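Local coordinates for Polyphosphate:AMP phosphotransferase (Meiothermus ruber H328, PDB 5O6M), which transfers phosphate from inorganic polyphosphate to AMP and ADP, making ADP and ATP, and also accepts other nucleoside mono- and diphosphates, at residues D[68-78]-D[235-243]; D[146-157]-D[212-222]. The protein carries 1 engineered substitution. One frame throughout, in Å; residues are numbered along the deposited sequence.

Contact 1 of 2, residues D[68-78]-D[235-243]; sequences GGKDGTIRVVF and RNWLVSHIL. With ATP (adenosine-5'-triphosphate), chain X; PO4 (phosphate ion), chain Y; PO4 (phosphate ion), chain B; PO4 (phosphate ion), chain C.
OD1 of N236, whose side chain plugs a hollow of helix 70-77 made by G72, T73, V76 and V77, is gripped twice by R235. R235 comes side-on: NE lies 3.0 Å and NH2 2.9 Å from N236 OD1, which sits close to the guanidinium plane although NE stands above the plane of the amide. Another edge of the same guanidinium meets phosphate B, NH2 giving a 3.0 Å bond to O2 and NH1 a 3.2 Å bond to O4. A bend at chi3 (76°) turns the R235 guanidinium so that G69 O lies over one of its faces. Glycine suits G69 and G72, since a CB on either would run into this arginine; at G69 the backbone angles would also jam it against the preceding carbonyl. T73 spends its hydroxyl at home: OG1 donates to G69 O at 2.8 Å, and T73 N reaches that oxygen from the other face of its plane. Its CG2 meets V239 CG1 tip to tip. V76 crosses N236 at about a right angle, with CG1 3.3 Å from N236 ND2. S240 OG is bonded back to N236 O at 2.6 Å; the methyls of V77 pack against it and against V239, and F78 CE1 rests 3.8 Å from L243 CD2.

G69 and K70 belong to the P-loop that opens helix 70-77; both backbone N-H groups hold O4 of phosphate Y, and K70 NZ reaches the gamma-phosphate of ATP, which R122 also binds. The contact thus runs from greasy at the F78 end to cationic at the P-loop end, where R235, K70 and the helix N-terminus would favour anions; the phosphate ions, probably from the crystallisation liquor, may mark where polyphosphate passes.

Contact 2 of 2, residues D[146-157]-D[212-222]; sequences YRHIREFERMLA and AAIRETSTEYA
The ring of Y146 is a knob set in a hollow between A212, A213, E216 and T217, where two small alanines make the dip and E216 its lid. CG of E216 lies over one ring face as a CH-pi contact, 3.9 Å from the Y146 centroid, while T217 CG2 comes to the ring edge and also touches I149 CG2. R150 fills the next groove, beside the C-terminal end of helix 203-217: NH1 gives a nearly straight bond (164°) of 2.7 Å to E216 O and a salt bridge of 2.9 Å to E216 OE1. With a leucine in place of R150, E216 OE1 is likely to lose its facing charge and E216 O its donor, leaving the carboxylate freer to turn. Both helices serve the parallel sheet of the P-loop fold, each running just before a strand, 145-158 before 161-169 and 203-217 before 224-228. Past the second helix the turn sends Y221 back as a flat wedge, its chi1 of 54° setting CG between backbone N and carbonyl carbon. Its ring lies on the backbone of R154, CA 3.7 Å from the centroid, with T219 OG1 over the opposite face. Y221 OH ends in a very short bond, 2.5 Å, to R150 O. A157 CB abuts Y221 CB, and A222 CB comes close to E153 OE1, which is salt-bridged to K165.

Both contacts are largely buried; contact 1 packs helix on helix, whereas contact 2 also takes in the loop that follows helix 203-217. Each touches strand 161-169, contact 1 at L164, F166 and L168, contact 2 at I163 and F167. Their centres are 22 Å apart and they share no element of their own. Contact 1, nearer the middle of the chain, joins the P-loop helix to the late helix 232-249, and its charges face phosphate ions and ATP. In contact 2, farther out, the central charge pair, R150 with E216, is internal, though R215 also meets a phosphate ion. The assembly meets each differently: F78 packs on P83 of a second subunit, whereas E151 pairs with R147 of a third.

Contact 1 of 2, residues D[68-78]-D[235-243]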
loop_
_atom_site.group_PDB
_atom_site.type_symbol
_atom_site.label_atom_id
_atom_site.label_comp_id
_atom_site.label_asym_id
_atom_site.label_seq_id
_atom_site.Cartn_x
_atom_site.Cartn_y
_atom_site.Cartn_z
ATOM N N GLY D 68 -16.818 -12.258 22.079
ATOM C CA GLY D 68 -16.459 -11.577 23.308
ATOM C C GLY D 68 -16.775 -10.100 23.345
ATOM O O GLY D 68 -16.486 -9.449 24.353
ATOM N N GLY D 69 -17.351 -9.556 22.278
ATOM C CA GLY D 69 -17.825 -8.189 22.266
ATOM C C GLY D 69 -16.927 -7.140 21.634
ATOM O O GLY D 69 -17.100 -5.952 21.932
ATOM N N LYS D 70 -15.995 -7.521 20.754
ATOM C CA LYS D 70 -15.138 -6.500 20.155
ATOM C C LYS D 70 -15.929 -5.619 19.191
ATOM O O LYS D 70 -15.778 -4.390 19.201
ATOM C CB LYS D 70 -13.927 -7.135 19.461
ATOM C CG LYS D 70 -14.237 -8.162 18.387
ATOM C CD LYS D 70 -12.952 -8.844 17.914
ATOM C CE LYS D 70 -13.161 -9.588 16.598
ATOM N NZ LYS D 70 -14.132 -8.888 15.697
ATOM N N ASP D 71 -16.792 -6.222 18.365
ATOM C CA ASP D 71 -17.606 -5.424 17.453
ATOM C C ASP D 71 -18.519 -4.470 18.216
ATOM O O ASP D 71 -18.648 -3.297 17.847
ATOM C CB ASP D 71 -18.429 -6.331 16.532
ATOM C CG ASP D 71 -17.565 -7.159 15.584
ATOM O OD1 ASP D 71 -16.443 -6.723 15.239
ATOM O OD2 ASP D 71 -18.012 -8.254 15.180
ATOM N N GLY D 72 -19.146 -4.945 19.295
ATOM C CA GLY D 72 -20.033 -4.080 20.058
ATOM C C GLY D 72 -19.306 -2.918 20.707
ATOM O O GLY D 72 -19.816 -1.795 20.744
ATOM N N THR D 73 -18.097 -3.168 21.213
ATOM C CA THR D 73 -17.317 -2.106 21.837
ATOM C C THR D 73 -17.022 -0.990 20.847
ATOM O O THR D 73 -17.190 0.193 21.158
ATOM C CB THR D 73 -16.014 -2.678 22.399
ATOM O OG1 THR D 73 -16.314 -3.678 23.384
ATOM C CG2 THR D 73 -15.169 -1.575 23.023
ATOM N N ILE D 74 -16.562 -1.352 19.647
ATOM C CA ILE D 74 -16.306 -0.354 18.613
ATOM C C ILE D 74 -17.576 0.425 18.308
ATOM O O ILE D 74 -17.573 1.660 18.252
ATOM C CB ILE D 74 -15.752 -1.025 17.343
ATOM C CG1 ILE D 74 -14.341 -1.560 17.586
ATOM C CG2 ILE D 74 -15.774 -0.047 16.186
ATOM C CD1 ILE D 74 -13.840 -2.482 16.491
ATOM N N ARG D 75 -18.684 -0.288 18.102
ATOM C CA ARG D 75 -19.933 0.371 17.741
ATOM C C ARG D 75 -20.380 1.334 18.833
ATOM O O ARG D 75 -20.751 2.480 18.554
ATOM C CB ARG D 75 -21.014 -0.678 17.465
ATOM C CG ARG D 75 -22.306 -0.105 16.904
ATOM C CD ARG D 75 -23.372 -1.181 16.698
ATOM N NE ARG D 75 -22.940 -2.229 15.775
ATOM C CZ ARG D 75 -22.715 -3.491 16.126
ATOM N NH1 ARG D 75 -22.890 -3.873 17.385
ATOM N NH2 ARG D 75 -22.322 -4.374 15.215
ATOM N N VAL D 76 -20.336 0.891 20.088
ATOM C CA VAL D 76 -20.872 1.694 21.183
ATOM C C VAL D 76 -19.861 2.732 21.655
ATOM O O VAL D 76 -20.177 3.923 21.752
ATOM C CB VAL D 76 -21.320 0.782 22.340
ATOM C CG1 VAL D 76 -21.725 1.613 23.543
ATOM C CG2 VAL D 76 -22.469 -0.113 21.894
ATOM N N VAL D 77 -18.625 2.309 21.929
ATOM C CA VAL D 77 -17.668 3.215 22.560
ATOM C C VAL D 77 -17.413 4.427 21.677
ATOM O O VAL D 77 -17.304 5.559 22.167
ATOM C CB VAL D 77 -16.357 2.473 22.881
ATOM C CG1 VAL D 77 -15.284 3.461 23.315
ATOM C CG2 VAL D 77 -16.587 1.410 23.944
ATOM N N PHE D 78 -17.336 4.217 20.363
ATOM C CA PHE D 78 -17.000 5.279 19.424
ATOM C C PHE D 78 -18.217 5.809 18.675
ATOM O O PHE D 78 -18.064 6.486 17.652
ATOM C CB PHE D 78 -15.934 4.793 18.443
ATOM C CG PHE D 78 -14.668 4.343 19.110
ATOM C CD1 PHE D 78 -13.618 5.229 19.298
ATOM C CD2 PHE D 78 -14.529 3.041 19.559
ATOM C CE1 PHE D 78 -12.445 4.822 19.910
ATOM C CE2 PHE D 78 -13.360 2.629 20.176
ATOM C CZ PHE D 78 -12.316 3.520 20.349
ATOM N N ARG D 235 -18.635 -3.132 30.270
ATOM C CA ARG D 235 -17.560 -3.163 29.286
ATOM C C ARG D 235 -17.445 -1.824 28.571
ATOM O O ARG D 235 -16.366 -1.221 28.517
ATOM C CB ARG D 235 -17.810 -4.295 28.289
ATOM C CG ARG D 235 -16.841 -4.356 27.119
ATOM C CD ARG D 235 -17.452 -5.153 25.978
ATOM N NE ARG D 235 -18.458 -4.378 25.255
ATOM C CZ ARG D 235 -19.456 -4.911 24.559
ATOM N NH1 ARG D 235 -19.600 -6.227 24.501
ATOM N NH2 ARG D 235 -20.318 -4.125 23.930
ATOM N N ASN D 236 -18.560 -1.342 28.016
ATOM C CA ASN D 236 -18.549 -0.077 27.290
ATOM C C ASN D 236 -18.152 1.083 28.196
ATOM O O ASN D 236 -17.388 1.964 27.784
ATOM C CB ASN D 236 -19.919 0.176 26.660
ATOM C CG ASN D 236 -20.308 -0.898 25.662
ATOM O OD1 ASN D 236 -19.449 -1.577 25.096
ATOM N ND2 ASN D 236 -21.608 -1.060 25.442
ATOM N N TRP D 237 -18.666 1.113 29.431
ATOM C CA TRP D 237 -18.318 2.211 30.332
ATOM C C TRP D 237 -16.840 2.171 30.703
ATOM O O TRP D 237 -16.154 3.200 30.680
ATOM C CB TRP D 237 -19.170 2.170 31.602
ATOM C CG TRP D 237 -18.697 3.187 32.610
ATOM C CD1 TRP D 237 -19.029 4.512 32.652
ATOM C CD2 TRP D 237 -17.759 2.977 33.674
ATOM N NE1 TRP D 237 -18.379 5.133 33.693
ATOM C CE2 TRP D 237 -17.591 4.213 34.334
ATOM C CE3 TRP D 237 -17.054 1.863 34.141
ATOM C CZ2 TRP D 237 -16.749 4.365 35.436
ATOM C CZ3 TRP D 237 -16.216 2.017 35.236
ATOM C CH2 TRP D 237 -16.073 3.259 35.870
ATOM N N LEU D 238 -16.332 0.990 31.066
ATOM C CA LEU D 238 -14.957 0.893 31.545
ATOM C C LEU D 238 -13.964 1.223 30.439
ATOM O O LEU D 238 -13.015 1.989 30.652
ATOM C CB LEU D 238 -14.691 -0.502 32.113
ATOM C CG LEU D 238 -13.296 -0.687 32.711
ATOM C CD1 LEU D 238 -13.002 0.400 33.735
ATOM C CD2 LEU D 238 -13.157 -2.065 33.330
ATOM N N VAL D 239 -14.168 0.662 29.245
ATOM C CA VAL D 239 -13.289 0.991 28.127
ATOM C C VAL D 239 -13.331 2.487 27.856
ATOM O O VAL D 239 -12.295 3.122 27.621
ATOM C CB VAL D 239 -13.665 0.174 26.879
ATOM C CG1 VAL D 239 -12.943 0.719 25.657
ATOM C CG2 VAL D 239 -13.320 -1.296 27.085
ATOM N N SER D 240 -14.527 3.076 27.880
ATOM C CA SER D 240 -14.648 4.513 27.653
ATOM C C SER D 240 -13.864 5.308 28.690
ATOM O O SER D 240 -13.146 6.255 28.347
ATOM C CB SER D 240 -16.120 4.921 27.668
ATOM O OG SER D 240 -16.839 4.249 26.649
ATOM N N HIS D 241 -13.980 4.936 29.967
ATOM C CA HIS D 241 -13.279 5.681 31.010
ATOM C C HIS D 241 -11.773 5.624 30.809
ATOM O O HIS D 241 -11.091 6.656 30.828
ATOM C CB HIS D 241 -13.648 5.152 32.396
ATOM C CG HIS D 241 -12.852 5.779 33.498
ATOM N ND1 HIS D 241 -13.110 7.048 33.971
ATOM C CD2 HIS D 241 -11.796 5.320 34.210
ATOM C CE1 HIS D 241 -12.248 7.342 34.929
ATOM N NE2 HIS D 241 -11.442 6.308 35.094
ATOM N N ILE D 242 -11.236 4.423 30.604
ATOM C CA ILE D 242 -9.796 4.282 30.426
ATOM C C ILE D 242 -9.330 5.091 29.224
ATOM O O ILE D 242 -8.330 5.816 29.296
ATOM C CB ILE D 242 -9.426 2.791 30.305
ATOM C CG1 ILE D 242 -9.702 2.078 31.636
ATOM C CG2 ILE D 242 -7.979 2.618 29.861
ATOM C CD1 ILE D 242 -9.755 0.571 31.548
ATOM N N LEU D 243 -10.066 5.015 28.114
ATOM C CA LEU D 243 -9.662 5.737 26.910
ATOM C C LEU D 243 -9.684 7.248 27.122
ATOM O O LEU D 243 -8.730 7.950 26.763
ATOM C CB LEU D 243 -10.562 5.354 25.735
ATOM C CG LEU D 243 -10.319 6.179 24.470
ATOM C CD1 LEU D 243 -8.868 6.068 24.037
ATOM C CD2 LEU D 243 -11.254 5.749 23.347
HETATM P PG ATP X . -14.501 -11.548 13.579
HETATM O O1G ATP X . -13.307 -10.677 13.865
HETATM O O2G ATP X . -14.590 -12.753 14.511
HETATM O O3G ATP X . -15.827 -10.778 13.640
HETATM P PB ATP X . -15.090 -11.859 10.727
HETATM O O1B ATP X . -15.954 -12.977 10.289
HETATM O O2B ATP X . -15.766 -10.493 10.858
HETATM O O3B ATP X . -14.379 -12.168 12.117
HETATM P PA ATP X . -12.267 -11.604 9.860
HETATM O O1A ATP X . -11.856 -10.260 10.315
HETATM O O2A ATP X . -11.740 -11.979 8.476
HETATM O O3A ATP X . -13.854 -11.677 9.742
HETATM O "O5'" ATP X . -11.673 -12.760 10.864
HETATM C "C5'" ATP X . -11.594 -14.130 10.418
HETATM C "C4'" ATP X . -10.606 -14.944 11.220
HETATM O "O4'" ATP X . -9.247 -14.527 10.964
HETATM C "C3'" ATP X . -10.774 -14.935 12.748
HETATM O "O3'" ATP X . -11.237 -16.208 13.182
HETATM C "C2'" ATP X . -9.351 -14.666 13.272
HETATM O "O2'" ATP X . -8.993 -15.489 14.376
HETATM C "C1'" ATP X . -8.516 -15.037 12.054
HETATM N N9 ATP X . -7.157 -14.505 12.046
HETATM C C8 ATP X . -6.749 -13.225 12.314
HETATM N N7 ATP X . -5.447 -13.073 12.340
HETATM C C5 ATP X . -4.963 -14.342 12.065
HETATM C C6 ATP X . -3.656 -14.860 11.964
HETATM N N6 ATP X . -2.552 -14.143 12.188
HETATM N N1 ATP X . -3.523 -16.170 11.663
HETATM C C2 ATP X . -4.623 -16.907 11.492
HETATM N N3 ATP X . -5.902 -16.535 11.579
HETATM C C4 ATP X . -6.005 -15.234 11.869
HETATM P P PO4 Y . -17.533 -9.852 18.794
HETATM O O1 PO4 Y . -18.748 -9.579 19.663
HETATM O O2 PO4 Y . -17.838 -10.965 17.823
HETATM O O3 PO4 Y . -17.191 -8.594 18.031
HETATM O O4 PO4 Y . -16.345 -10.257 19.638
HETATM P P PO4 B . -23.086 -6.015 22.029
HETATM O O1 PO4 B . -24.310 -6.841 22.349
HETATM O O2 PO4 B . -23.051 -4.791 22.915
HETATM O O3 PO4 B . -23.138 -5.573 20.587
HETATM O O4 PO4 B . -21.845 -6.844 22.264
HETATM P P PO4 C . -23.152 -7.897 17.646
HETATM O O1 PO4 C . -23.761 -6.877 18.575
HETATM O O2 PO4 C . -23.679 -9.272 17.988
HETATM O O3 PO4 C . -23.532 -7.545 16.225
HETATM O O4 PO4 C . -21.650 -7.880 17.806
#

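Contact 2 of 2, residues D[146-157]-D[212-222]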
loop_
_atom_site.group_PDB
_atom_site.type_symbol
_atom_site.label_atom_id
_atom_site.label_comp_id
_atom_site.label_asym_id
_atom_site.label_seq_id
_atom_site.Cartn_x
_atom_site.Cartn_y
_atom_site.Cartn_z
ATOM N N TYR D 146 6.741 -13.311 21.431
ATOM C CA TYR D 146 6.487 -12.446 22.581
ATOM C C TYR D 146 7.550 -11.364 22.669
ATOM O O TYR D 146 7.248 -10.195 22.940
ATOM C CB TYR D 146 6.455 -13.266 23.870
ATOM C CG TYR D 146 5.423 -14.371 23.871
ATOM C CD1 TYR D 146 4.063 -14.081 23.876
ATOM C CD2 TYR D 146 5.809 -15.706 23.853
ATOM C CE1 TYR D 146 3.120 -15.091 23.872
ATOM C CE2 TYR D 146 4.873 -16.722 23.848
ATOM C CZ TYR D 146 3.531 -16.410 23.857
ATOM O OH TYR D 146 2.599 -17.422 23.853
ATOM N N ARG D 147 8.804 -11.736 22.418
ATOM C CA ARG D 147 9.886 -10.761 22.396
ATOM C C ARG D 147 9.701 -9.763 21.261
ATOM O O ARG D 147 9.756 -8.546 21.476
ATOM C CB ARG D 147 11.223 -11.488 22.253
ATOM C CG ARG D 147 12.366 -10.587 21.851
ATOM C CD ARG D 147 13.401 -10.459 22.932
ATOM N NE ARG D 147 14.692 -10.105 22.357
ATOM C CZ ARG D 147 15.705 -9.598 23.049
ATOM N NH1 ARG D 147 16.841 -9.297 22.435
ATOM N NH2 ARG D 147 15.575 -9.377 24.353
ATOM N N HIS D 148 9.465 -10.267 20.046
ATOM C CA HIS D 148 9.214 -9.403 18.896
ATOM C C HIS D 148 8.182 -8.333 19.222
ATOM O O HIS D 148 8.354 -7.157 18.885
ATOM C CB HIS D 148 8.726 -10.239 17.711
ATOM C CG HIS D 148 9.652 -11.345 17.320
ATOM N ND1 HIS D 148 9.261 -12.378 16.495
ATOM C CD2 HIS D 148 10.950 -11.575 17.626
ATOM C CE1 HIS D 148 10.279 -13.201 16.314
ATOM N NE2 HIS D 148 11.314 -12.738 16.991
ATOM N N ILE D 149 7.088 -8.737 19.866
ATOM C CA ILE D 149 5.967 -7.831 20.094
ATOM C C ILE D 149 6.319 -6.779 21.137
ATOM O O ILE D 149 6.034 -5.588 20.955
ATOM C CB ILE D 149 4.715 -8.633 20.487
ATOM C CG1 ILE D 149 4.247 -9.474 19.297
ATOM C CG2 ILE D 149 3.614 -7.707 21.001
ATOM C CD1 ILE D 149 3.055 -10.356 19.588
ATOM N N ARG D 150 6.937 -7.194 22.244
ATOM C CA ARG D 150 7.372 -6.217 23.241
ATOM C C ARG D 150 8.255 -5.152 22.609
ATOM O O ARG D 150 8.101 -3.958 22.889
ATOM C CB ARG D 150 8.114 -6.908 24.387
ATOM C CG ARG D 150 7.219 -7.626 25.384
ATOM C CD ARG D 150 8.011 -8.029 26.623
ATOM N NE ARG D 150 9.161 -8.859 26.284
ATOM C CZ ARG D 150 9.141 -10.187 26.248
ATOM N NH1 ARG D 150 8.025 -10.848 26.533
ATOM N NH2 ARG D 150 10.241 -10.856 25.930
ATOM N N GLU D 151 9.181 -5.568 21.744
ATOM C CA GLU D 151 10.122 -4.636 21.137
ATOM C C GLU D 151 9.461 -3.821 20.037
ATOM O O GLU D 151 9.774 -2.638 19.863
ATOM C CB GLU D 151 11.330 -5.397 20.586
ATOM C CG GLU D 151 12.142 -6.109 21.656
ATOM C CD GLU D 151 12.624 -5.161 22.738
ATOM O OE1 GLU D 151 12.707 -5.580 23.913
ATOM O OE2 GLU D 151 12.906 -3.988 22.418
ATOM N N PHE D 152 8.554 -4.439 19.281
ATOM C CA PHE D 152 7.792 -3.691 18.290
ATOM C C PHE D 152 6.974 -2.592 18.952
ATOM O O PHE D 152 6.989 -1.438 18.511
ATOM C CB PHE D 152 6.887 -4.643 17.507
ATOM C CG PHE D 152 5.946 -3.952 16.565
ATOM C CD1 PHE D 152 6.431 -3.158 15.536
ATOM C CD2 PHE D 152 4.577 -4.114 16.693
ATOM C CE1 PHE D 152 5.565 -2.524 14.663
ATOM C CE2 PHE D 152 3.705 -3.483 15.820
ATOM C CZ PHE D 152 4.200 -2.687 14.806
ATOM N N GLU D 153 6.268 -2.931 20.031
ATOM C CA GLU D 153 5.468 -1.931 20.727
ATOM C C GLU D 153 6.346 -0.919 21.452
ATOM O O GLU D 153 5.975 0.256 21.552
ATOM C CB GLU D 153 4.488 -2.612 21.685
ATOM C CG GLU D 153 3.400 -3.397 20.955
ATOM C CD GLU D 153 2.459 -4.136 21.890
ATOM O OE1 GLU D 153 2.647 -4.039 23.122
ATOM O OE2 GLU D 153 1.534 -4.821 21.390
ATOM N N ARG D 154 7.510 -1.343 21.956
ATOM C CA ARG D 154 8.427 -0.381 22.560
ATOM C C ARG D 154 8.861 0.672 21.550
ATOM O O ARG D 154 8.908 1.865 21.867
ATOM C CB ARG D 154 9.657 -1.083 23.136
ATOM C CG ARG D 154 10.689 -0.091 23.664
ATOM C CD ARG D 154 12.068 -0.709 23.820
ATOM N NE ARG D 154 12.088 -1.788 24.799
ATOM C CZ ARG D 154 12.345 -1.598 26.089
ATOM N NH1 ARG D 154 12.609 -0.377 26.535
ATOM N NH2 ARG D 154 12.344 -2.623 26.929
ATOM N N MET D 155 9.188 0.247 20.331
ATOM C CA MET D 155 9.584 1.194 19.295
ATOM C C MET D 155 8.439 2.146 18.967
ATOM O O MET D 155 8.637 3.362 18.853
ATOM C CB MET D 155 10.051 0.429 18.050
ATOM C CG MET D 155 10.490 1.297 16.881
ATOM S SD MET D 155 9.098 1.814 15.860
ATOM C CE MET D 155 8.344 0.237 15.470
ATOM N N LEU D 156 7.227 1.610 18.810
ATOM C CA LEU D 156 6.062 2.449 18.546
ATOM C C LEU D 156 5.887 3.516 19.618
ATOM O O LEU D 156 5.646 4.690 19.309
ATOM C CB LEU D 156 4.806 1.583 18.452
ATOM C CG LEU D 156 4.658 0.721 17.203
ATOM C CD1 LEU D 156 3.336 -0.021 17.245
ATOM C CD2 LEU D 156 4.738 1.593 15.961
ATOM N N ALA D 157 5.983 3.123 20.890
ATOM C CA ALA D 157 5.755 4.076 21.972
ATOM C C ALA D 157 6.868 5.117 22.028
ATOM O O ALA D 157 6.603 6.320 22.130
ATOM C CB ALA D 157 5.629 3.336 23.304
ATOM N N ALA D 212 -0.793 -16.239 28.558
ATOM C CA ALA D 212 0.616 -16.181 28.183
ATOM C C ALA D 212 0.922 -14.890 27.435
ATOM O O ALA D 212 1.893 -14.190 27.745
ATOM C CB ALA D 212 0.984 -17.400 27.337
ATOM N N ALA D 213 0.105 -14.566 26.430
ATOM C CA ALA D 213 0.319 -13.346 25.659
ATOM C C ALA D 213 0.252 -12.113 26.551
ATOM O O ALA D 213 1.116 -11.232 26.480
ATOM C CB ALA D 213 -0.708 -13.252 24.531
ATOM N N ILE D 214 -0.761 -12.042 27.417
ATOM C CA ILE D 214 -0.927 -10.856 28.253
ATOM C C ILE D 214 0.213 -10.738 29.255
ATOM O O ILE D 214 0.775 -9.654 29.448
ATOM C CB ILE D 214 -2.302 -10.881 28.944
ATOM C CG1 ILE D 214 -3.408 -10.664 27.904
ATOM C CG2 ILE D 214 -2.359 -9.843 30.056
ATOM C CD1 ILE D 214 -4.802 -10.964 28.400
ATOM N N ARG D 215 0.570 -11.847 29.907
ATOM C CA ARG D 215 1.691 -11.838 30.843
ATOM C C ARG D 215 3.003 -11.469 30.152
ATOM O O ARG D 215 3.840 -10.765 30.730
ATOM C CB ARG D 215 1.788 -13.195 31.542
ATOM C CG ARG D 215 2.936 -13.329 32.525
ATOM C CD ARG D 215 3.059 -14.759 33.048
ATOM N NE ARG D 215 2.709 -15.779 32.061
ATOM C CZ ARG D 215 3.577 -16.391 31.262
ATOM N NH1 ARG D 215 3.150 -17.311 30.406
ATOM N NH2 ARG D 215 4.867 -16.087 31.314
ATOM N N GLU D 216 3.198 -11.927 28.912
ATOM C CA GLU D 216 4.477 -11.717 28.235
ATOM C C GLU D 216 4.623 -10.309 27.671
ATOM O O GLU D 216 5.752 -9.827 27.524
ATOM C CB GLU D 216 4.661 -12.732 27.099
ATOM C CG GLU D 216 5.013 -14.145 27.544
ATOM C CD GLU D 216 6.455 -14.276 28.010
ATOM O OE1 GLU D 216 7.287 -13.421 27.635
ATOM O OE2 GLU D 216 6.761 -15.241 28.745
ATOM N N THR D 217 3.519 -9.636 27.341
ATOM C CA THR D 217 3.598 -8.406 26.564
ATOM C C THR D 217 3.004 -7.187 27.250
ATOM O O THR D 217 2.967 -6.114 26.636
ATOM C CB THR D 217 2.921 -8.591 25.200
ATOM O OG1 THR D 217 1.525 -8.853 25.388
ATOM C CG2 THR D 217 3.557 -9.752 24.443
ATOM N N SER D 218 2.528 -7.305 28.483
ATOM C CA SER D 218 2.065 -6.129 29.207
ATOM C C SER D 218 3.266 -5.393 29.787
ATOM O O SER D 218 3.985 -5.938 30.631
ATOM C CB SER D 218 1.088 -6.516 30.311
ATOM O OG SER D 218 0.497 -5.351 30.853
ATOM N N THR D 219 3.495 -4.168 29.325
ATOM C CA THR D 219 4.640 -3.376 29.743
ATOM C C THR D 219 4.162 -1.988 30.145
ATOM O O THR D 219 2.992 -1.637 29.988
ATOM C CB THR D 219 5.691 -3.267 28.634
ATOM O OG1 THR D 219 5.116 -2.613 27.500
ATOM C CG2 THR D 219 6.166 -4.650 28.221
ATOM N N GLU D 220 5.091 -1.191 30.671
ATOM C CA GLU D 220 4.753 0.160 31.104
ATOM C C GLU D 220 4.572 1.107 29.927
ATOM O O GLU D 220 3.915 2.143 30.077
ATOM C CB GLU D 220 5.827 0.705 32.049
ATOM C CG GLU D 220 6.615 -0.370 32.775
ATOM C CD GLU D 220 7.608 -1.066 31.866
ATOM O OE1 GLU D 220 8.335 -0.358 31.138
ATOM O OE2 GLU D 220 7.639 -2.317 31.859
ATOM N N TYR D 221 5.143 0.785 28.769
ATOM C CA TYR D 221 4.895 1.555 27.561
ATOM C C TYR D 221 3.720 1.023 26.750
ATOM O O TYR D 221 3.274 1.709 25.825
ATOM C CB TYR D 221 6.140 1.580 26.666
ATOM C CG TYR D 221 6.684 0.211 26.324
ATOM C CD1 TYR D 221 6.099 -0.555 25.322
ATOM C CD2 TYR D 221 7.803 -0.300 26.968
ATOM C CE1 TYR D 221 6.586 -1.806 24.997
ATOM C CE2 TYR D 221 8.305 -1.549 26.643
ATOM C CZ TYR D 221 7.689 -2.297 25.657
ATOM O OH TYR D 221 8.172 -3.542 25.323
ATOM N N ALA D 222 3.208 -0.169 27.072
ATOM C CA ALA D 222 2.108 -0.779 26.322
ATOM C C ALA D 222 1.301 -1.685 27.246
ATOM O O ALA D 222 1.389 -2.917 27.175
ATOM C CB ALA D 222 2.637 -1.552 25.116
HETATM O O HOH W 1 10.062 -14.022 26.400
#